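Local coordinates for putative hydrolase (Bacteroides ovatus, PDB 4HBS), which is probably a hydrolase, built as a five-bladed beta-propeller in the superfamily of beta-fructosidase-like folds, although its substrate is unknown, at residues P16-E21 and F38-L43; R132-H137 and M172-V177; T340-L345 and Y398-F403. All blocks are in the same frame, centred on the assembly; numbering follows the deposited sequence.

In the fold
Contacts 1 and 3 each place a strand in the same blade of the five-bladed propeller, while contact 2 belongs to another part of the ring. Strand 38-42 of contact 1 runs antiparallel beside strand 399-403 of contact 3, with the two contact centres about 12 Å apart. A salt bridge joins them, with Asp42 OD2 2.7 Å from Arg401 NE, and the Tyr40 ring packs against Phe403. Contact 2, on strand 169-178, lies on the opposite side of the chain's centre from both: its centre is about 35 Å from that of contact 1 and about 29 Å from that of contact 3, without touching either. No catalytic site or ligand is established here, so the three are best read as packing between propeller elements.

Contact 1 of 3, residues P16-E21 and F38-L43; sequences PQIDSE and FVYKDL
Pro16 and Ile18 of the N-terminal loop lie on two aromatic side chains of strand 38-42, Phe38 and Tyr40, without a hydrogen bond between the segments. Two positions apart on the strand, both aromatic residues point to the loop. Each has CG anti to its carbonyl carbon (chi1 -57° for Phe38, -63° for Tyr40), which carries the rings out to meet the loop. The pyrrolidine of Pro16 sits over one face of Phe38: CD is 3.9 Å from the ring centroid in a CH-pi contact, and its closest atom there is Phe38 CD2, at 3.5 Å. Beside it, Pro16 CG meets the phenolic end of Tyr40 at the ring edge, 3.5 Å from OH. The Ile18 and Tyr40 side chains point at each other from opposite directions. With Ile18 CG2 anti to the backbone N, the other branch reaches Tyr40: CD1 is 3.5 Å from OH, and CG1 3.9 Å from CZ. Tyr40 also packs on Leu24, Leu26 and Phe403, so its ring is held between the loop and neighbouring strands. Replacing Tyr40 by alanine would remove the phenol that Pro16 CG and Ile18 CD1 both touch and is likely to open a gap beneath the loop, leaving Ile18 with Phe403 as a remaining neighbour. Further on, Asp19 OD1 accepts from the backbone N of Glu21 in an Asx turn that leads toward strand 24-26. Strand 38-42 pairs with the C-terminal strand 399-403; this joining of N- and C-terminal strands in one sheet fits the Velcro closure of a beta-propeller, here covered by the N-terminal loop.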
loop_
_atom_site.group_PDB
_atom_site.type_symbol
_atom_site.label_atom_id
_atom_site.label_comp_id
_atom_site.label_asym_id
_atom_site.label_seq_id
_atom_site.Cartn_x
_atom_site.Cartn_y
_atom_site.Cartn_z
ATOM N N PRO A 16 1.161 -22.041 15.534
ATOM C CA PRO A 16 1.220 -21.993 14.066
ATOM C C PRO A 16 2.228 -22.978 13.488
ATOM O O PRO A 16 3.296 -23.175 14.067
ATOM C CB PRO A 16 1.592 -20.534 13.779
ATOM C CG PRO A 16 2.359 -20.093 14.968
ATOM C CD PRO A 16 1.758 -20.830 16.139
ATOM N N GLN A 17 1.860 -23.632 12.366
ATOM C CA GLN A 17 2.720 -24.603 11.683
ATOM C C GLN A 17 3.467 -23.865 10.598
ATOM O O GLN A 17 2.869 -23.515 9.575
ATOM C CB GLN A 17 1.895 -25.776 11.097
ATOM C CG GLN A 17 1.208 -26.652 12.162
ATOM C CD GLN A 17 -0.262 -26.308 12.344
ATOM O OE1 GLN A 17 -1.104 -26.619 11.491
ATOM N NE2 GLN A 17 -0.615 -25.653 13.450
ATOM N N ILE A 18 4.759 -23.566 10.843
ATOM C CA ILE A 18 5.589 -22.799 9.913
ATOM C C ILE A 18 6.527 -23.737 9.146
ATOM O O ILE A 18 7.311 -24.455 9.753
ATOM C CB ILE A 18 6.371 -21.655 10.676
ATOM C CG1 ILE A 18 5.513 -20.377 10.765
ATOM C CG2 ILE A 18 7.708 -21.289 9.994
ATOM C CD1 ILE A 18 4.375 -20.470 11.553
ATOM N N ASP A 19 6.465 -23.692 7.810
ATOM C CA ASP A 19 7.378 -24.435 6.940
ATOM C C ASP A 19 8.692 -23.665 6.951
ATOM O O ASP A 19 8.672 -22.440 6.838
ATOM C CB ASP A 19 6.797 -24.539 5.505
ATOM C CG ASP A 19 7.482 -25.515 4.549
ATOM O OD1 ASP A 19 8.666 -25.848 4.779
ATOM O OD2 ASP A 19 6.861 -25.877 3.528
ATOM N N SER A 20 9.823 -24.357 7.119
ATOM C CA SER A 20 11.137 -23.707 7.147
ATOM C C SER A 20 11.449 -23.045 5.800
ATOM O O SER A 20 12.186 -22.054 5.776
ATOM C CB SER A 20 12.232 -24.699 7.527
ATOM O OG SER A 20 12.328 -25.763 6.595
ATOM N N GLU A 21 10.848 -23.561 4.688
ATOM C CA GLU A 21 10.990 -22.989 3.341
ATOM C C GLU A 21 10.493 -21.512 3.292
ATOM O O GLU A 21 11.046 -20.724 2.523
ATOM C CB GLU A 21 10.215 -23.847 2.312
ATOM C CG GLU A 21 10.453 -23.454 0.852
ATOM C CD GLU A 21 9.539 -22.416 0.202
ATOM O OE1 GLU A 21 8.497 -22.062 0.799
ATOM O OE2 GLU A 21 9.868 -21.962 -0.919
ATOM N N PHE A 38 1.476 -14.596 17.261
ATOM C CA PHE A 38 2.835 -14.888 16.792
ATOM C C PHE A 38 3.166 -13.996 15.621
ATOM O O PHE A 38 2.491 -14.063 14.603
ATOM C CB PHE A 38 2.968 -16.363 16.421
ATOM C CG PHE A 38 2.608 -17.250 17.584
ATOM C CD1 PHE A 38 3.504 -17.450 18.629
ATOM C CD2 PHE A 38 1.319 -17.757 17.719
ATOM C CE1 PHE A 38 3.149 -18.221 19.741
ATOM C CE2 PHE A 38 0.967 -18.532 18.833
ATOM C CZ PHE A 38 1.882 -18.746 19.842
ATOM N N VAL A 39 4.173 -13.119 15.793
ATOM C CA VAL A 39 4.631 -12.167 14.778
ATOM C C VAL A 39 5.972 -12.642 14.251
ATOM O O VAL A 39 6.833 -13.047 15.038
ATOM C CB VAL A 39 4.748 -10.740 15.358
ATOM C CG1 VAL A 39 5.175 -9.749 14.283
ATOM C CG2 VAL A 39 3.445 -10.292 16.001
ATOM N N TYR A 40 6.162 -12.557 12.928
ATOM C CA TYR A 40 7.385 -12.994 12.271
ATOM C C TYR A 40 7.885 -11.988 11.297
ATOM O O TYR A 40 7.077 -11.310 10.669
ATOM C CB TYR A 40 7.122 -14.268 11.461
ATOM C CG TYR A 40 6.711 -15.472 12.259
ATOM C CD1 TYR A 40 5.385 -15.672 12.619
ATOM C CD2 TYR A 40 7.624 -16.475 12.563
ATOM C CE1 TYR A 40 4.995 -16.790 13.358
ATOM C CE2 TYR A 40 7.244 -17.612 13.278
ATOM C CZ TYR A 40 5.926 -17.768 13.669
ATOM O OH TYR A 40 5.542 -18.871 14.388
ATOM N N LYS A 41 9.204 -11.964 11.080
ATOM C CA LYS A 41 9.815 -11.184 10.018
ATOM C C LYS A 41 9.832 -12.102 8.795
ATOM O O LYS A 41 10.392 -13.191 8.905
ATOM C CB LYS A 41 11.262 -10.781 10.380
ATOM C CG LYS A 41 11.423 -9.815 11.513
ATOM C CD LYS A 41 12.915 -9.669 11.883
ATOM C CE LYS A 41 13.219 -8.399 12.657
ATOM N NZ LYS A 41 14.142 -8.642 13.808
ATOM N N ASP A 42 9.236 -11.723 7.659
ATOM C CA ASP A 42 9.310 -12.581 6.461
ATOM C C ASP A 42 10.660 -12.284 5.762
ATOM O O ASP A 42 10.776 -11.286 5.046
ATOM C CB ASP A 42 8.096 -12.362 5.519
ATOM C CG ASP A 42 7.974 -13.384 4.402
ATOM O OD1 ASP A 42 9.014 -13.890 3.945
ATOM O OD2 ASP A 42 6.832 -13.675 3.988
ATOM N N LEU A 43 11.689 -13.140 5.997
ATOM C CA LEU A 43 13.018 -12.910 5.428
ATOM C C LEU A 43 13.052 -13.266 3.950
ATOM O O LEU A 43 13.892 -12.719 3.232
ATOM C CB LEU A 43 14.103 -13.670 6.185
ATOM C CG LEU A 43 14.141 -13.506 7.720
ATOM C CD1 LEU A 43 15.337 -14.218 8.289
ATOM C CD2 LEU A 43 14.159 -12.042 8.140
#

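Contact 2 of 3, residues R132-H137 and M172-V177; sequences RTHIRH and MLWGAV
This is a buried packing contact between a loop and a blade strand: Ile135, His134 and His137, following strand 131-132, meet Trp174 and Ala176 on strand 169-178. Its centre is the indole of Trp174. Ile135 CG2 sits over the five-membered ring, 3.7 Å from its centroid and 15° off the normal, a CH-pi contact. The selenium of Met172, a selenomethionine, lies on the opposite face, so each face of the indole has a neighbour, CG2 over its centre and selenium nearer the rim. Ile135 has CG1 anti to the backbone N (chi1 -171°), and CD1 at the end of that branch comes within 3.9 Å of Trp174 CD1. Along the six-membered ring, His134 CD2 lies 3.8 Å from Trp174 CZ2, the ring planes inclined at 42°. The two rings share a polar partner: His134 NE2 and Trp174 NE1 both hydrogen-bond to Tyr196 OH, which ties the loop and the strand to strand 187-197. Further along, the His137 ring meets Ala176 CB obliquely, NE2 3.5 Å from it, while His137 ND1 is hydrogen-bonded to Lys139 N. The arrangement is that of a connection between consecutive propeller blades, packed on an inner strand of the second, whose sheet begins with strand 156-165.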
loop_
_atom_site.group_PDB
_atom_site.type_symbol
_atom_site.label_atom_id
_atom_site.label_comp_id
_atom_site.label_asym_id
_atom_site.label_seq_id
_atom_site.Cartn_x
_atom_site.Cartn_y
_atom_site.Cartn_z
ATOM N N ARG A 132 11.162 5.521 -16.115
ATOM C CA ARG A 132 10.290 6.695 -16.165
ATOM C C ARG A 132 8.978 6.408 -15.416
ATOM O O ARG A 132 8.564 5.251 -15.333
ATOM C CB ARG A 132 9.962 7.049 -17.610
ATOM C CG ARG A 132 11.161 7.131 -18.513
ATOM C CD ARG A 132 10.750 7.626 -19.870
ATOM N NE ARG A 132 11.899 7.817 -20.755
ATOM C CZ ARG A 132 12.508 6.859 -21.452
ATOM N NH1 ARG A 132 12.094 5.600 -21.370
ATOM N NH2 ARG A 132 13.538 7.154 -22.235
ATOM N N THR A 133 8.309 7.460 -14.915
ATOM C CA THR A 133 7.015 7.345 -14.219
ATOM C C THR A 133 6.013 6.508 -15.086
ATOM O O THR A 133 5.911 6.743 -16.298
ATOM C CB THR A 133 6.456 8.756 -13.948
ATOM O OG1 THR A 133 7.411 9.534 -13.223
ATOM C CG2 THR A 133 5.134 8.732 -13.217
ATOM N N HIS A 134 5.307 5.526 -14.474
ATOM C CA HIS A 134 4.378 4.679 -15.214
ATOM C C HIS A 134 3.195 5.497 -15.739
ATOM O O HIS A 134 2.927 5.441 -16.941
ATOM C CB HIS A 134 3.892 3.476 -14.371
ATOM C CG HIS A 134 2.604 2.872 -14.843
ATOM N ND1 HIS A 134 2.559 2.042 -15.940
ATOM C CD2 HIS A 134 1.355 3.004 -14.346
ATOM C CE1 HIS A 134 1.295 1.686 -16.077
ATOM N NE2 HIS A 134 0.531 2.249 -15.143
ATOM N N ILE A 135 2.487 6.246 -14.850
ATOM C CA ILE A 135 1.338 7.055 -15.251
ATOM C C ILE A 135 1.602 8.489 -14.803
ATOM O O ILE A 135 1.887 8.760 -13.633
ATOM C CB ILE A 135 -0.011 6.476 -14.752
ATOM C CG1 ILE A 135 -1.202 7.221 -15.390
ATOM C CG2 ILE A 135 -0.121 6.470 -13.246
ATOM C CD1 ILE A 135 -2.510 6.497 -15.300
ATOM N N ARG A 136 1.539 9.396 -15.763
ATOM C CA ARG A 136 1.857 10.803 -15.601
ATOM C C ARG A 136 0.585 11.608 -15.410
ATOM O O ARG A 136 -0.422 11.301 -16.044
ATOM C CB ARG A 136 2.618 11.283 -16.868
ATOM C CG ARG A 136 3.965 11.844 -16.581
ATOM C CD ARG A 136 4.873 11.901 -17.789
ATOM N NE ARG A 136 4.493 12.941 -18.757
ATOM C CZ ARG A 136 4.716 14.250 -18.626
ATOM N NH1 ARG A 136 5.313 14.726 -17.543
ATOM N NH2 ARG A 136 4.345 15.091 -19.584
ATOM N N HIS A 137 0.630 12.665 -14.593
ATOM C CA HIS A 137 -0.540 13.506 -14.415
ATOM C C HIS A 137 -0.672 14.519 -15.583
ATOM O O HIS A 137 0.280 15.257 -15.870
ATOM C CB HIS A 137 -0.508 14.258 -13.085
ATOM C CG HIS A 137 -1.850 14.800 -12.740
ATOM N ND1 HIS A 137 -2.352 15.917 -13.361
ATOM C CD2 HIS A 137 -2.794 14.292 -11.922
ATOM C CE1 HIS A 137 -3.578 16.067 -12.888
ATOM N NE2 HIS A 137 -3.883 15.113 -12.018
HETATM N N MSE A 172 -8.192 0.342 -11.427
HETATM C CA MSE A 172 -7.374 0.906 -10.361
HETATM C C MSE A 172 -7.570 2.404 -10.217
HETATM O O MSE A 172 -7.722 3.100 -11.224
HETATM C CB MSE A 172 -5.910 0.631 -10.686
HETATM C CG MSE A 172 -4.936 1.387 -9.782
HETATM SE SE MSE A 172 -3.199 0.692 -9.862
HETATM C CE MSE A 172 -2.709 1.104 -8.107
ATOM N N LEU A 173 -7.477 2.911 -8.970
ATOM C CA LEU A 173 -7.522 4.343 -8.702
ATOM C C LEU A 173 -6.099 4.886 -8.510
ATOM O O LEU A 173 -5.297 4.298 -7.782
ATOM C CB LEU A 173 -8.345 4.686 -7.453
ATOM C CG LEU A 173 -9.777 4.260 -7.391
ATOM C CD1 LEU A 173 -10.355 4.620 -6.075
ATOM C CD2 LEU A 173 -10.617 4.887 -8.487
ATOM N N TRP A 174 -5.812 6.018 -9.134
ATOM C CA TRP A 174 -4.558 6.729 -9.012
ATOM C C TRP A 174 -4.904 8.105 -8.404
ATOM O O TRP A 174 -5.721 8.828 -8.974
ATOM C CB TRP A 174 -3.896 6.864 -10.398
ATOM C CG TRP A 174 -3.256 5.617 -10.923
ATOM C CD1 TRP A 174 -3.704 4.839 -11.944
ATOM C CD2 TRP A 174 -2.015 5.041 -10.490
ATOM N NE1 TRP A 174 -2.825 3.803 -12.173
ATOM C CE2 TRP A 174 -1.790 3.890 -11.275
ATOM C CE3 TRP A 174 -1.076 5.378 -9.504
ATOM C CZ2 TRP A 174 -0.662 3.061 -11.091
ATOM C CZ3 TRP A 174 0.051 4.577 -9.341
ATOM C CH2 TRP A 174 0.226 3.409 -10.098
ATOM N N GLY A 175 -4.329 8.425 -7.249
ATOM C CA GLY A 175 -4.590 9.677 -6.550
ATOM C C GLY A 175 -3.732 10.814 -7.054
ATOM O O GLY A 175 -2.508 10.697 -7.034
ATOM N N ALA A 176 -4.369 11.920 -7.527
ATOM C CA ALA A 176 -3.670 13.102 -8.064
ATOM C C ALA A 176 -3.070 13.899 -6.934
ATOM O O ALA A 176 -3.804 14.268 -6.033
ATOM C CB ALA A 176 -4.634 13.964 -8.848
ATOM N N VAL A 177 -1.746 14.162 -6.955
ATOM C CA VAL A 177 -1.053 14.871 -5.865
ATOM C C VAL A 177 -0.375 16.144 -6.370
ATOM O O VAL A 177 0.359 16.084 -7.349
ATOM C CB VAL A 177 -0.032 13.914 -5.226
ATOM C CG1 VAL A 177 0.693 14.572 -4.057
ATOM C CG2 VAL A 177 -0.726 12.629 -4.787
#

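Contact 3 of 3, residues T340-L345 and Y398-F403; sequences TLPEFL and YFYRVF
Tyr400 on strand 399-403 carries the closely packed half of this contact, gripped by Leu341 and Pro342. Leu341 CD2 lies over one face of the phenol ring, offset toward its rim, 4.1 Å from the centroid and 3.7 Å from Tyr400 CE1. The Pro342 and Tyr400 side chains point at each other, Pro342 CD lying 3.8 Å from Tyr400 CZ. Tyr400 CG is anti to the carbonyl carbon (chi1 -55°), a setting that sends the ring across to the loop and its hydroxyl against CD and CG of the pyrrolidine. Leu341 also packs on Val356 and Val359 and is buried. A second, smaller buried patch has fewer partners: Leu345 CD2 touches Tyr398 CE2 at 3.8 Å, the side chains crossing at about a right angle. The loose side lies between these two sites, where Glu343 and Phe344 are exposed to solvent and touch nothing of strand 399-403. No hydrogen bond spans the segments, and several polar groups of the contact bond elsewhere: Tyr398 OH with Asp393 O, Pro342 O with Tyr353 OH, Leu341 O with Arg318. The chemistry therefore implies that this loop, which passes from strand 333-340 to strand 356-361 of the next blade, fits the strand by apolar shape, while bonds to other residues hold its backbone.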
loop_
_atom_site.group_PDB
_atom_site.type_symbol
_atom_site.label_atom_id
_atom_site.label_comp_id
_atom_site.label_asym_id
_atom_site.label_seq_id
_atom_site.Cartn_x
_atom_site.Cartn_y
_atom_site.Cartn_z
ATOM N N THR A 340 4.033 -4.047 17.634
ATOM C CA THR A 340 4.829 -2.827 17.518
ATOM C C THR A 340 5.953 -3.054 16.536
ATOM O O THR A 340 6.729 -3.985 16.714
ATOM C CB THR A 340 5.352 -2.424 18.871
ATOM O OG1 THR A 340 4.250 -2.365 19.774
ATOM C CG2 THR A 340 6.038 -1.085 18.836
ATOM N N LEU A 341 6.053 -2.212 15.507
ATOM C CA LEU A 341 7.071 -2.364 14.471
ATOM C C LEU A 341 8.443 -2.047 15.015
ATOM O O LEU A 341 8.543 -1.219 15.910
ATOM C CB LEU A 341 6.756 -1.470 13.273
ATOM C CG LEU A 341 5.529 -1.913 12.483
ATOM C CD1 LEU A 341 4.898 -0.755 11.727
ATOM C CD2 LEU A 341 5.877 -3.037 11.555
ATOM N N PRO A 342 9.518 -2.688 14.503
ATOM C CA PRO A 342 10.859 -2.433 15.052
ATOM C C PRO A 342 11.307 -0.980 15.045
ATOM O O PRO A 342 10.942 -0.208 14.163
ATOM C CB PRO A 342 11.776 -3.255 14.150
ATOM C CG PRO A 342 10.927 -4.306 13.586
ATOM C CD PRO A 342 9.556 -3.735 13.462
ATOM N N GLU A 343 12.141 -0.631 16.031
ATOM C CA GLU A 343 12.734 0.699 16.171
ATOM C C GLU A 343 13.994 0.799 15.254
ATOM O O GLU A 343 14.354 1.898 14.813
ATOM C CB GLU A 343 13.089 0.899 17.655
ATOM C CG GLU A 343 13.535 2.292 18.072
ATOM C CD GLU A 343 14.124 2.318 19.471
ATOM O OE1 GLU A 343 13.789 1.415 20.275
ATOM O OE2 GLU A 343 14.931 3.233 19.763
ATOM N N PHE A 344 14.630 -0.374 14.948
ATOM C CA PHE A 344 15.844 -0.499 14.129
ATOM C C PHE A 344 15.640 -1.416 12.923
ATOM O O PHE A 344 14.951 -2.431 13.041
ATOM C CB PHE A 344 16.944 -1.097 14.989
ATOM C CG PHE A 344 17.232 -0.296 16.216
ATOM C CD1 PHE A 344 18.146 0.743 16.185
ATOM C CD2 PHE A 344 16.569 -0.559 17.408
ATOM C CE1 PHE A 344 18.440 1.470 17.339
ATOM C CE2 PHE A 344 16.831 0.194 18.554
ATOM C CZ PHE A 344 17.773 1.197 18.515
ATOM N N LEU A 345 16.270 -1.078 11.777
ATOM C CA LEU A 345 16.191 -1.886 10.551
ATOM C C LEU A 345 17.352 -2.864 10.462
ATOM O O LEU A 345 18.458 -2.519 10.857
ATOM C CB LEU A 345 16.218 -0.987 9.310
ATOM C CG LEU A 345 15.184 0.101 9.239
ATOM C CD1 LEU A 345 15.402 0.957 8.025
ATOM C CD2 LEU A 345 13.784 -0.466 9.259
ATOM N N TYR A 398 9.599 -3.737 4.243
ATOM C CA TYR A 398 9.996 -4.820 5.130
ATOM C C TYR A 398 8.710 -5.572 5.410
ATOM O O TYR A 398 7.682 -4.927 5.611
ATOM C CB TYR A 398 10.679 -4.275 6.382
ATOM C CG TYR A 398 12.100 -3.847 6.102
ATOM C CD1 TYR A 398 13.100 -4.789 5.865
ATOM C CD2 TYR A 398 12.446 -2.500 6.036
ATOM C CE1 TYR A 398 14.419 -4.405 5.627
ATOM C CE2 TYR A 398 13.765 -2.103 5.786
ATOM C CZ TYR A 398 14.750 -3.063 5.608
ATOM O OH TYR A 398 16.047 -2.702 5.350
ATOM N N PHE A 399 8.733 -6.909 5.308
ATOM C CA PHE A 399 7.540 -7.733 5.429
ATOM C C PHE A 399 7.439 -8.478 6.774
ATOM O O PHE A 399 8.450 -8.880 7.361
ATOM C CB PHE A 399 7.509 -8.726 4.270
ATOM C CG PHE A 399 7.418 -8.026 2.938
ATOM C CD1 PHE A 399 8.559 -7.520 2.319
ATOM C CD2 PHE A 399 6.188 -7.792 2.340
ATOM C CE1 PHE A 399 8.480 -6.878 1.090
ATOM C CE2 PHE A 399 6.108 -7.121 1.118
ATOM C CZ PHE A 399 7.258 -6.678 0.500
ATOM N N TYR A 400 6.189 -8.644 7.251
ATOM C CA TYR A 400 5.860 -9.352 8.495
ATOM C C TYR A 400 4.667 -10.266 8.283
ATOM O O TYR A 400 3.834 -9.978 7.443
ATOM C CB TYR A 400 5.522 -8.356 9.635
ATOM C CG TYR A 400 6.611 -7.346 9.887
ATOM C CD1 TYR A 400 6.732 -6.211 9.092
ATOM C CD2 TYR A 400 7.551 -7.543 10.891
ATOM C CE1 TYR A 400 7.761 -5.301 9.287
ATOM C CE2 TYR A 400 8.604 -6.650 11.078
ATOM C CZ TYR A 400 8.701 -5.525 10.279
ATOM O OH TYR A 400 9.755 -4.664 10.449
ATOM N N ARG A 401 4.569 -11.340 9.058
ATOM C CA ARG A 401 3.413 -12.246 9.050
ATOM C C ARG A 401 2.930 -12.377 10.489
ATOM O O ARG A 401 3.763 -12.535 11.393
ATOM C CB ARG A 401 3.756 -13.613 8.463
ATOM C CG ARG A 401 4.342 -13.538 7.065
ATOM C CD ARG A 401 3.781 -14.574 6.115
ATOM N NE ARG A 401 4.299 -14.352 4.760
ATOM C CZ ARG A 401 3.745 -14.793 3.629
ATOM N NH1 ARG A 401 2.626 -15.515 3.660
ATOM N NH2 ARG A 401 4.308 -14.519 2.458
ATOM N N VAL A 402 1.617 -12.226 10.717
ATOM C CA VAL A 402 1.013 -12.337 12.040
ATOM C C VAL A 402 0.131 -13.561 12.021
ATOM O O VAL A 402 -0.838 -13.603 11.259
ATOM C CB VAL A 402 0.214 -11.071 12.455
ATOM C CG1 VAL A 402 -0.212 -11.145 13.917
ATOM C CG2 VAL A 402 1.014 -9.797 12.199
ATOM N N PHE A 403 0.466 -14.571 12.835
ATOM C CA PHE A 403 -0.343 -15.785 12.952
ATOM C C PHE A 403 -1.152 -15.731 14.231
ATOM O O PHE A 403 -0.662 -15.256 15.264
ATOM C CB PHE A 403 0.522 -17.028 12.946
ATOM C CG PHE A 403 1.181 -17.292 11.623
ATOM C CD1 PHE A 403 2.286 -16.556 11.223
ATOM C CD2 PHE A 403 0.751 -18.336 10.812
ATOM C CE1 PHE A 403 2.922 -16.827 10.019
ATOM C CE2 PHE A 403 1.389 -18.608 9.607
ATOM C CZ PHE A 403 2.465 -17.848 9.213
#